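Local structure of tRNA (guanosine(18)-2'-O)-methyltransferase (Aquifex aeolicus, 1ZJR) at residues A[27-33]-A[122-128]; A[41-45]-A[70-75]; A[98-102]-A[114-118]. The protein catalyses the transfer of a methyl group from S-adenosyl-L-methionine to the 2'-oxygen of guanosine 18 in a subset of tRNA species. All coordinates share one frame; numbering follows the deposited sequence.

Contact 1 (A[27-33]-A[122-128]); sequences IVFADNV and VLVVGNE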
loop_
_atom_site.group_PDB
_atom_site.type_symbol
_atom_site.label_atom_id
_atom_site.label_comp_id
_atom_site.label_asym_id
_atom_site.label_seq_id
_atom_site.Cartn_x
_atom_site.Cartn_y
_atom_site.Cartn_z
ATOM N N ILE A 27 -0.850 -0.266 5.703
ATOM C CA ILE A 27 -0.632 0.921 4.876
ATOM C C ILE A 27 0.543 0.746 3.927
ATOM O O ILE A 27 1.518 0.084 4.262
ATOM C CB ILE A 27 -0.318 2.161 5.762
ATOM C CG1 ILE A 27 -1.320 2.253 6.919
ATOM C CG2 ILE A 27 -0.332 3.438 4.917
ATOM C CD1 ILE A 27 -2.757 2.427 6.492
ATOM N N VAL A 28 0.446 1.344 2.746
ATOM C CA VAL A 28 1.541 1.274 1.784
ATOM C C VAL A 28 1.981 2.694 1.437
ATOM O O VAL A 28 1.151 3.586 1.247
ATOM C CB VAL A 28 1.128 0.560 0.473
ATOM C CG1 VAL A 28 2.273 0.637 -0.539
ATOM C CG2 VAL A 28 0.787 -0.899 0.752
ATOM N N PHE A 29 3.291 2.896 1.365
ATOM C CA PHE A 29 3.856 4.195 1.024
ATOM C C PHE A 29 4.781 3.975 -0.170
ATOM O O PHE A 29 5.744 3.215 -0.071
ATOM C CB PHE A 29 4.669 4.750 2.196
ATOM C CG PHE A 29 5.058 6.199 2.035
ATOM C CD1 PHE A 29 4.407 7.189 2.765
ATOM C CD2 PHE A 29 6.052 6.575 1.132
ATOM C CE1 PHE A 29 4.736 8.537 2.602
ATOM C CE2 PHE A 29 6.389 7.922 0.960
ATOM C CZ PHE A 29 5.726 8.906 1.698
ATOM N N ALA A 30 4.471 4.623 -1.292
ATOM C CA ALA A 30 5.269 4.508 -2.507
ATOM C C ALA A 30 6.248 5.675 -2.531
ATOM O O ALA A 30 5.858 6.835 -2.684
ATOM C CB ALA A 30 4.369 4.549 -3.738
ATOM N N ASP A 31 7.525 5.356 -2.377
ATOM C CA ASP A 31 8.554 6.377 -2.337
ATOM C C ASP A 31 9.217 6.600 -3.679
ATOM O O ASP A 31 10.104 5.849 -4.077
ATOM C CB ASP A 31 9.612 6.015 -1.291
ATOM C CG ASP A 31 10.790 6.970 -1.306
ATOM O OD1 ASP A 31 10.569 8.165 -1.582
ATOM O OD2 ASP A 31 11.925 6.534 -1.036
ATOM N N ASN A 32 8.758 7.635 -4.373
ATOM C CA ASN A 32 9.297 8.020 -5.667
ATOM C C ASN A 32 9.292 6.912 -6.716
ATOM O O ASN A 32 10.330 6.604 -7.313
ATOM C CB ASN A 32 10.720 8.566 -5.480
ATOM C CG ASN A 32 11.217 9.332 -6.693
ATOM O OD1 ASN A 32 10.425 9.789 -7.520
ATOM N ND2 ASN A 32 12.533 9.488 -6.796
ATOM N N VAL A 33 8.124 6.315 -6.952
ATOM C CA VAL A 33 8.017 5.271 -7.969
ATOM C C VAL A 33 8.096 5.949 -9.332
ATOM O O VAL A 33 7.286 6.817 -9.657
ATOM C CB VAL A 33 6.691 4.488 -7.845
ATOM C CG1 VAL A 33 6.430 3.680 -9.114
ATOM C CG2 VAL A 33 6.770 3.552 -6.648
ATOM N N VAL A 122 3.208 -0.011 8.079
ATOM C CA VAL A 122 3.281 0.849 6.906
ATOM C C VAL A 122 4.425 0.246 6.089
ATOM O O VAL A 122 5.570 0.260 6.532
ATOM C CB VAL A 122 3.656 2.321 7.237
ATOM C CG1 VAL A 122 3.863 3.089 5.933
ATOM C CG2 VAL A 122 2.549 2.995 8.050
ATOM N N LEU A 123 4.109 -0.317 4.926
ATOM C CA LEU A 123 5.131 -0.892 4.055
ATOM C C LEU A 123 5.605 0.197 3.096
ATOM O O LEU A 123 4.804 0.740 2.336
ATOM C CB LEU A 123 4.555 -2.056 3.235
ATOM C CG LEU A 123 5.483 -2.554 2.115
ATOM C CD1 LEU A 123 6.739 -3.159 2.731
ATOM C CD2 LEU A 123 4.760 -3.577 1.247
ATOM N N VAL A 124 6.897 0.514 3.127
ATOM C CA VAL A 124 7.434 1.543 2.240
ATOM C C VAL A 124 8.271 0.902 1.141
ATOM O O VAL A 124 9.217 0.163 1.424
ATOM C CB VAL A 124 8.330 2.551 3.007
ATOM C CG1 VAL A 124 8.641 3.753 2.116
ATOM C CG2 VAL A 124 7.638 3.001 4.289
ATOM N N VAL A 125 7.914 1.188 -0.110
ATOM C CA VAL A 125 8.626 0.652 -1.267
ATOM C C VAL A 125 9.042 1.842 -2.121
ATOM O O VAL A 125 8.550 2.949 -1.918
ATOM C CB VAL A 125 7.721 -0.275 -2.119
ATOM C CG1 VAL A 125 7.248 -1.464 -1.289
ATOM C CG2 VAL A 125 6.528 0.510 -2.645
ATOM N N GLY A 126 9.941 1.634 -3.075
ATOM C CA GLY A 126 10.332 2.769 -3.893
ATOM C C GLY A 126 11.355 2.474 -4.961
ATOM O O GLY A 126 11.831 1.347 -5.077
ATOM N N ASN A 127 11.683 3.499 -5.741
ATOM C CA ASN A 127 12.663 3.378 -6.810
ATOM C C ASN A 127 13.923 4.202 -6.589
ATOM O O ASN A 127 14.533 4.657 -7.559
ATOM C CB ASN A 127 12.063 3.778 -8.154
ATOM C CG ASN A 127 11.319 2.647 -8.821
ATOM O OD1 ASN A 127 11.849 1.542 -8.979
ATOM N ND2 ASN A 127 10.095 2.917 -9.234
ATOM N N GLU A 128 14.302 4.426 -5.335
ATOM C CA GLU A 128 15.536 5.162 -5.079
ATOM C C GLU A 128 16.628 4.105 -5.212
ATOM O O GLU A 128 16.330 2.914 -5.315
ATOM C CB GLU A 128 15.550 5.791 -3.678
ATOM C CG GLU A 128 14.526 6.925 -3.469
ATOM C CD GLU A 128 14.741 8.143 -4.380
ATOM O OE1 GLU A 128 13.937 9.095 -4.300
ATOM O OE2 GLU A 128 15.702 8.157 -5.178
#

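Contact 2 (A[41-45]-A[70-75]); sequences AIVRT and ITQGSH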
loop_
_atom_site.group_PDB
_atom_site.type_symbol
_atom_site.label_atom_id
_atom_site.label_comp_id
_atom_site.label_asym_id
_atom_site.label_seq_id
_atom_site.Cartn_x
_atom_site.Cartn_y
_atom_site.Cartn_z
ATOM N N ALA A 41 0.105 -0.519 -11.331
ATOM C CA ALA A 41 0.142 -1.928 -10.967
ATOM C C ALA A 41 0.141 -2.053 -9.446
ATOM O O ALA A 41 -0.493 -2.947 -8.890
ATOM C CB ALA A 41 1.389 -2.592 -11.556
ATOM N N ILE A 42 0.849 -1.150 -8.776
ATOM C CA ILE A 42 0.909 -1.157 -7.321
ATOM C C ILE A 42 -0.470 -0.845 -6.741
ATOM O O ILE A 42 -0.872 -1.430 -5.736
ATOM C CB ILE A 42 1.953 -0.133 -6.806
ATOM C CG1 ILE A 42 3.360 -0.671 -7.093
ATOM C CG2 ILE A 42 1.759 0.124 -5.301
ATOM C CD1 ILE A 42 4.492 0.293 -6.753
ATOM N N VAL A 43 -1.197 0.067 -7.377
ATOM C CA VAL A 43 -2.533 0.408 -6.902
ATOM C C VAL A 43 -3.410 -0.838 -6.996
ATOM O O VAL A 43 -4.149 -1.158 -6.059
ATOM C CB VAL A 43 -3.168 1.548 -7.741
ATOM C CG1 VAL A 43 -4.609 1.780 -7.308
ATOM C CG2 VAL A 43 -2.370 2.827 -7.559
ATOM N N ARG A 44 -3.317 -1.544 -8.120
ATOM C CA ARG A 44 -4.101 -2.763 -8.325
ATOM C C ARG A 44 -3.771 -3.806 -7.259
ATOM O O ARG A 44 -4.661 -4.486 -6.737
ATOM C CB ARG A 44 -3.835 -3.368 -9.717
ATOM C CG ARG A 44 -4.859 -4.455 -10.088
ATOM C CD ARG A 44 -4.418 -5.405 -11.207
ATOM N NE ARG A 44 -4.101 -4.742 -12.469
ATOM C CZ ARG A 44 -4.088 -5.353 -13.654
ATOM N NH1 ARG A 44 -4.384 -6.641 -13.753
ATOM N NH2 ARG A 44 -3.754 -4.678 -14.747
ATOM N N THR A 45 -2.487 -3.937 -6.944
ATOM C CA THR A 45 -2.038 -4.895 -5.940
ATOM C C THR A 45 -2.535 -4.521 -4.543
ATOM O O THR A 45 -2.885 -5.395 -3.748
ATOM C CB THR A 45 -0.505 -4.992 -5.944
ATOM O OG1 THR A 45 -0.073 -5.426 -7.239
ATOM C CG2 THR A 45 -0.025 -5.972 -4.896
ATOM N N ILE A 70 -4.725 0.299 -16.949
ATOM C CA ILE A 70 -3.838 -0.611 -16.231
ATOM C C ILE A 70 -4.326 -0.840 -14.800
ATOM O O ILE A 70 -4.045 -1.875 -14.197
ATOM C CB ILE A 70 -2.385 -0.063 -16.207
ATOM C CG1 ILE A 70 -1.821 -0.043 -17.631
ATOM C CG2 ILE A 70 -1.507 -0.917 -15.299
ATOM C CD1 ILE A 70 -0.393 0.457 -17.726
ATOM N N THR A 71 -5.062 0.126 -14.265
ATOM C CA THR A 71 -5.591 0.016 -12.911
ATOM C C THR A 71 -6.936 -0.706 -12.939
ATOM O O THR A 71 -7.397 -1.221 -11.919
ATOM C CB THR A 71 -5.787 1.407 -12.273
ATOM O OG1 THR A 71 -6.173 1.258 -10.901
ATOM C CG2 THR A 71 -6.866 2.182 -13.010
ATOM N N GLN A 72 -7.556 -0.738 -14.115
ATOM C CA GLN A 72 -8.850 -1.389 -14.298
ATOM C C GLN A 72 -9.924 -0.759 -13.415
ATOM O O GLN A 72 -10.936 -1.392 -13.109
ATOM C CB GLN A 72 -8.735 -2.882 -14.002
ATOM N N GLY A 73 -9.697 0.487 -13.011
ATOM C CA GLY A 73 -10.659 1.181 -12.173
ATOM C C GLY A 73 -10.441 0.960 -10.688
ATOM O O GLY A 73 -11.150 1.535 -9.862
ATOM N N SER A 74 -9.458 0.130 -10.348
ATOM C CA SER A 74 -9.156 -0.166 -8.951
ATOM C C SER A 74 -8.733 1.091 -8.195
ATOM O O SER A 74 -8.925 1.192 -6.985
ATOM C CB SER A 74 -8.054 -1.227 -8.857
ATOM O OG SER A 74 -6.859 -0.791 -9.483
ATOM N N HIS A 75 -8.162 2.051 -8.917
ATOM C CA HIS A 75 -7.716 3.301 -8.312
ATOM C C HIS A 75 -8.869 3.992 -7.590
ATOM O O HIS A 75 -8.664 4.952 -6.845
ATOM C CB HIS A 75 -7.170 4.241 -9.390
ATOM C CG HIS A 75 -8.202 4.681 -10.383
ATOM N ND1 HIS A 75 -8.834 3.805 -11.240
ATOM C CD2 HIS A 75 -8.736 5.900 -10.635
ATOM C CE1 HIS A 75 -9.711 4.465 -11.976
ATOM N NE2 HIS A 75 -9.672 5.738 -11.628
#

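Contact 3 (A[98-102]-A[114-118]); sequences FQIVA and EVDYT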
loop_
_atom_site.group_PDB
_atom_site.type_symbol
_atom_site.label_atom_id
_atom_site.label_comp_id
_atom_site.label_asym_id
_atom_site.label_seq_id
_atom_site.Cartn_x
_atom_site.Cartn_y
_atom_site.Cartn_z
ATOM N N PHE A 98 2.464 2.342 14.546
ATOM C CA PHE A 98 2.692 1.580 13.319
ATOM C C PHE A 98 4.174 1.269 13.143
ATOM O O PHE A 98 5.017 2.136 13.352
ATOM C CB PHE A 98 2.222 2.376 12.098
ATOM C CG PHE A 98 0.732 2.412 11.922
ATOM C CD1 PHE A 98 0.127 1.713 10.876
ATOM C CD2 PHE A 98 -0.067 3.170 12.769
ATOM C CE1 PHE A 98 -1.253 1.772 10.675
ATOM C CE2 PHE A 98 -1.449 3.237 12.581
ATOM C CZ PHE A 98 -2.043 2.538 11.530
ATOM N N GLN A 99 4.495 0.034 12.770
ATOM C CA GLN A 99 5.891 -0.313 12.527
ATOM C C GLN A 99 6.163 0.095 11.083
ATOM O O GLN A 99 5.338 -0.145 10.196
ATOM C CB GLN A 99 6.144 -1.816 12.695
ATOM C CG GLN A 99 5.453 -2.710 11.675
ATOM C CD GLN A 99 5.911 -4.165 11.758
ATOM O OE1 GLN A 99 5.298 -5.054 11.166
ATOM N NE2 GLN A 99 6.993 -4.410 12.485
ATOM N N ILE A 100 7.305 0.732 10.857
ATOM C CA ILE A 100 7.680 1.169 9.519
ATOM C C ILE A 100 8.625 0.130 8.920
ATOM O O ILE A 100 9.741 -0.064 9.406
ATOM C CB ILE A 100 8.383 2.541 9.563
ATOM C CG1 ILE A 100 7.547 3.521 10.395
ATOM C CG2 ILE A 100 8.586 3.066 8.144
ATOM C CD1 ILE A 100 6.128 3.731 9.888
ATOM N N VAL A 101 8.157 -0.533 7.868
ATOM C CA VAL A 101 8.905 -1.582 7.180
ATOM C C VAL A 101 9.338 -1.054 5.812
ATOM O O VAL A 101 8.502 -0.770 4.953
ATOM C CB VAL A 101 8.014 -2.835 7.006
ATOM C CG1 VAL A 101 8.782 -3.959 6.314
ATOM C CG2 VAL A 101 7.514 -3.298 8.380
ATOM N N ALA A 102 10.645 -0.932 5.605
ATOM C CA ALA A 102 11.143 -0.391 4.348
ATOM C C ALA A 102 12.071 -1.304 3.565
ATOM O O ALA A 102 12.939 -1.964 4.129
ATOM C CB ALA A 102 11.840 0.935 4.609
ATOM N N GLU A 114 10.570 -12.364 7.622
ATOM C CA GLU A 114 10.840 -12.349 9.059
ATOM C C GLU A 114 10.023 -11.294 9.800
ATOM O O GLU A 114 9.970 -11.284 11.032
ATOM C CB GLU A 114 12.338 -12.141 9.308
ATOM C CG GLU A 114 13.187 -13.292 8.783
ATOM C CD GLU A 114 14.670 -13.123 9.058
ATOM O OE1 GLU A 114 15.454 -13.978 8.594
ATOM O OE2 GLU A 114 15.055 -12.146 9.735
ATOM N N VAL A 115 9.365 -10.425 9.044
ATOM C CA VAL A 115 8.543 -9.372 9.620
ATOM C C VAL A 115 7.136 -9.879 9.928
ATOM O O VAL A 115 6.609 -10.749 9.230
ATOM C CB VAL A 115 8.443 -8.168 8.649
ATOM C CG1 VAL A 115 7.392 -7.178 9.131
ATOM C CG2 VAL A 115 9.792 -7.485 8.541
ATOM N N ASP A 116 6.536 -9.339 10.986
ATOM C CA ASP A 116 5.173 -9.703 11.368
ATOM C C ASP A 116 4.260 -8.621 10.784
ATOM O O ASP A 116 4.135 -7.537 11.352
ATOM C CB ASP A 116 5.042 -9.735 12.897
ATOM C CG ASP A 116 3.630 -10.033 13.359
ATOM O OD1 ASP A 116 2.717 -10.117 12.507
ATOM O OD2 ASP A 116 3.429 -10.180 14.585
ATOM N N TYR A 117 3.630 -8.920 9.650
ATOM C CA TYR A 117 2.758 -7.953 8.986
ATOM C C TYR A 117 1.336 -7.893 9.541
ATOM O O TYR A 117 0.519 -7.123 9.044
ATOM C CB TYR A 117 2.695 -8.240 7.475
ATOM C CG TYR A 117 4.044 -8.170 6.779
ATOM C CD1 TYR A 117 4.855 -9.301 6.667
ATOM C CD2 TYR A 117 4.526 -6.963 6.274
ATOM C CE1 TYR A 117 6.117 -9.228 6.073
ATOM C CE2 TYR A 117 5.788 -6.878 5.676
ATOM C CZ TYR A 117 6.574 -8.013 5.582
ATOM O OH TYR A 117 7.819 -7.928 5.015
ATOM N N THR A 118 1.038 -8.686 10.569
ATOM C CA THR A 118 -0.311 -8.692 11.143
ATOM C C THR A 118 -0.575 -7.537 12.105
ATOM O O THR A 118 -1.722 -7.269 12.459
ATOM C CB THR A 118 -0.615 -10.021 11.881
ATOM O OG1 THR A 118 0.188 -10.115 13.065
ATOM C CG2 THR A 118 -0.326 -11.208 10.968
#

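Contact 1 (A[27-33]-A[122-128])
Phe-29 and Val-124, partners on neighbouring parallel strands, run alongside each other in the same direction. The CG1 methyl of Val-124 meets CD2 of the Phe-29 ring obliquely at 4.0 Å. Two residues earlier on each strand, CG2 of Val-122 packs against CB of Ile-27 at 3.8 Å. These four residues share a face of the sheet with Asp-31, packed by helix 86-95 at Phe-29 and Val-122. Leu-123 and Val-125 point to the other face, where helix 157-174 meets them. Backbone bonds alternate between the strands, including Phe-29 N to Leu-123 O at 2.8 Å and Asp-31 N to Val-125 O at 2.7 Å.

Past the last backbone bond, from Asn-127 N to Asp-31 O, side chains take over. With CG swung opposite the backbone nitrogen (chi1 -164°), Asn-32 sends ND2 to OE1 of Glu-128 at 2.9 Å. The two side chains cross at about a right angle, with the amide nitrogen above the carboxylate plane, 56° out of it. Asp-31 directs OD2 to the backbone N of Ser-133, whereas its buried OD1 has no partner in the model and lies 4.4 Å from Glu-128 OE1, a like charge. With an alanine for Glu-128, ND2 would probably lose this acceptor, leaving the amide held by little more than a weak bond between its OD1 and His-58. These inner strands belong to the parallel sheet of the SPOUT (alpha/beta-knot) fold; their C-terminal ends probably border the cofactor pocket, as the Val-125 side chain lies about 4 Å from that of Thr-103, predicted to bind S-adenosyl-L-methionine.

Contact 2 (A[41-45]-A[70-75])
The guanidinium of Arg-44 meets the backbone carbonyl of Ile-70 at its edge, near its plane. NH2 makes the main bond to Ile-70 O, 2.9 Å long with an N-H...O angle of 148°, and NE adds a weak one to the same oxygen at 3.3 Å. One acceptor thus takes two donors and restrains the rotation of the group. The second flat group, the imidazole of His-75, is turned from residues 41-45 and has Gly-73 N at its edge, in the ring plane. Arg-44 reaches the carbonyl by extending first and then bending at chi3 (-59°). Outside the two segments, its NH2 also pairs with a bound sulfate ion, probably from the crystallisation liquor.

Further along, Val-43 directs CG1 against CA of His-75 at 3.6 Å, and Ser-74 OG rests against CA of Arg-44 at the same separation. That hydroxyl is held from within its own segment: it donates to Thr-71 O at 2.5 Å and accepts from Thr-71 OG1 at 2.6 Å. Together these bonds brace the type I' turn from Thr-71 to Ser-74, which begins on the last residue of helix 68-71.

Around the contact, Ile-70 also packs on His-37 and Ser-40 of helix 36-49, and Ser-74 on Asp-47. Ala-41 and Thr-45 touch helix 157-174, while the turn carries the chain on toward strand 79-82, at one border of the sheet.

Contact 3 (A[98-102]-A[114-118])
Residues 98-102 and 114-118 pass each other in opposite senses with backbones well apart, Val-101 CA lying 8.2 Å from Val-115 CA and Gln-99 CA 9.0 Å from Tyr-117 CA, so the meeting is left to side chains. Val-101 and Val-115 meet end to end through their methyls, CG2 of the former 4.0 Å from CG1 of the latter. That CG1 methyl, set opposite the backbone nitrogen (chi1 170°), also sits 3.7 Å above the plane of the Tyr-117 ring, over its centre. The other branch of Val-101, CG1, approaches Tyr-117 CE2 obliquely at 4.2 Å. One methyl of Val-115 thus links the strand residue to the aromatic ring. Gln-99, its chain extended beyond CG, runs antiparallel to the Val-115 side chain and brings its amide end to the backbone of Asp-116.

Strand 99-103 is an inner strand of the parallel sheet in the SPOUT fold, between 121-126 and 142-145, and residues 114-118 belong to the excursion that returns the chain to its neighbour 121-126. Val-115 and Tyr-117 both touch Ile-144 of the adjoining strand, and Tyr-117 also packs on Ile-164 and Ala-168 of helix 157-174. Its hydroxyl is bonded to the carbonyl of Phe-112.

The loop is stiffened by an Asx turn: Asp-116 OD1 accepts from Thr-118 N at 2.9 Å, on its anti side but 31° out of the carboxylate plane, and from Thr-118 OG1 at 2.6 Å through its syn lone pair. Lys-175 donates to the Thr-118 hydroxyl, and Gln-171 bonds to the backbone of Val-115 and Tyr-117.

Overall arrangement
From the N terminus, the chain enters strand 26-31, whose partner 121-126 arrives much later; contact 1 closes this long loop, and the other two nest inside it. Contact 2 comes first, joining helix 36-49 to the turn after helix 68-71. It touches contact 1 where Val-33 packs on Ile-42. Contact 3 follows in series, closing a short loop between strand 99-103 and residues 114-118 just before the chain returns to contact 1. Strands 99-103 and 121-126 are neighbours, so contacts 1 and 3 share one sheet. Contacts 2 and 3 do not touch; their centres are 23 Å apart, on opposite sides of the chain's centre.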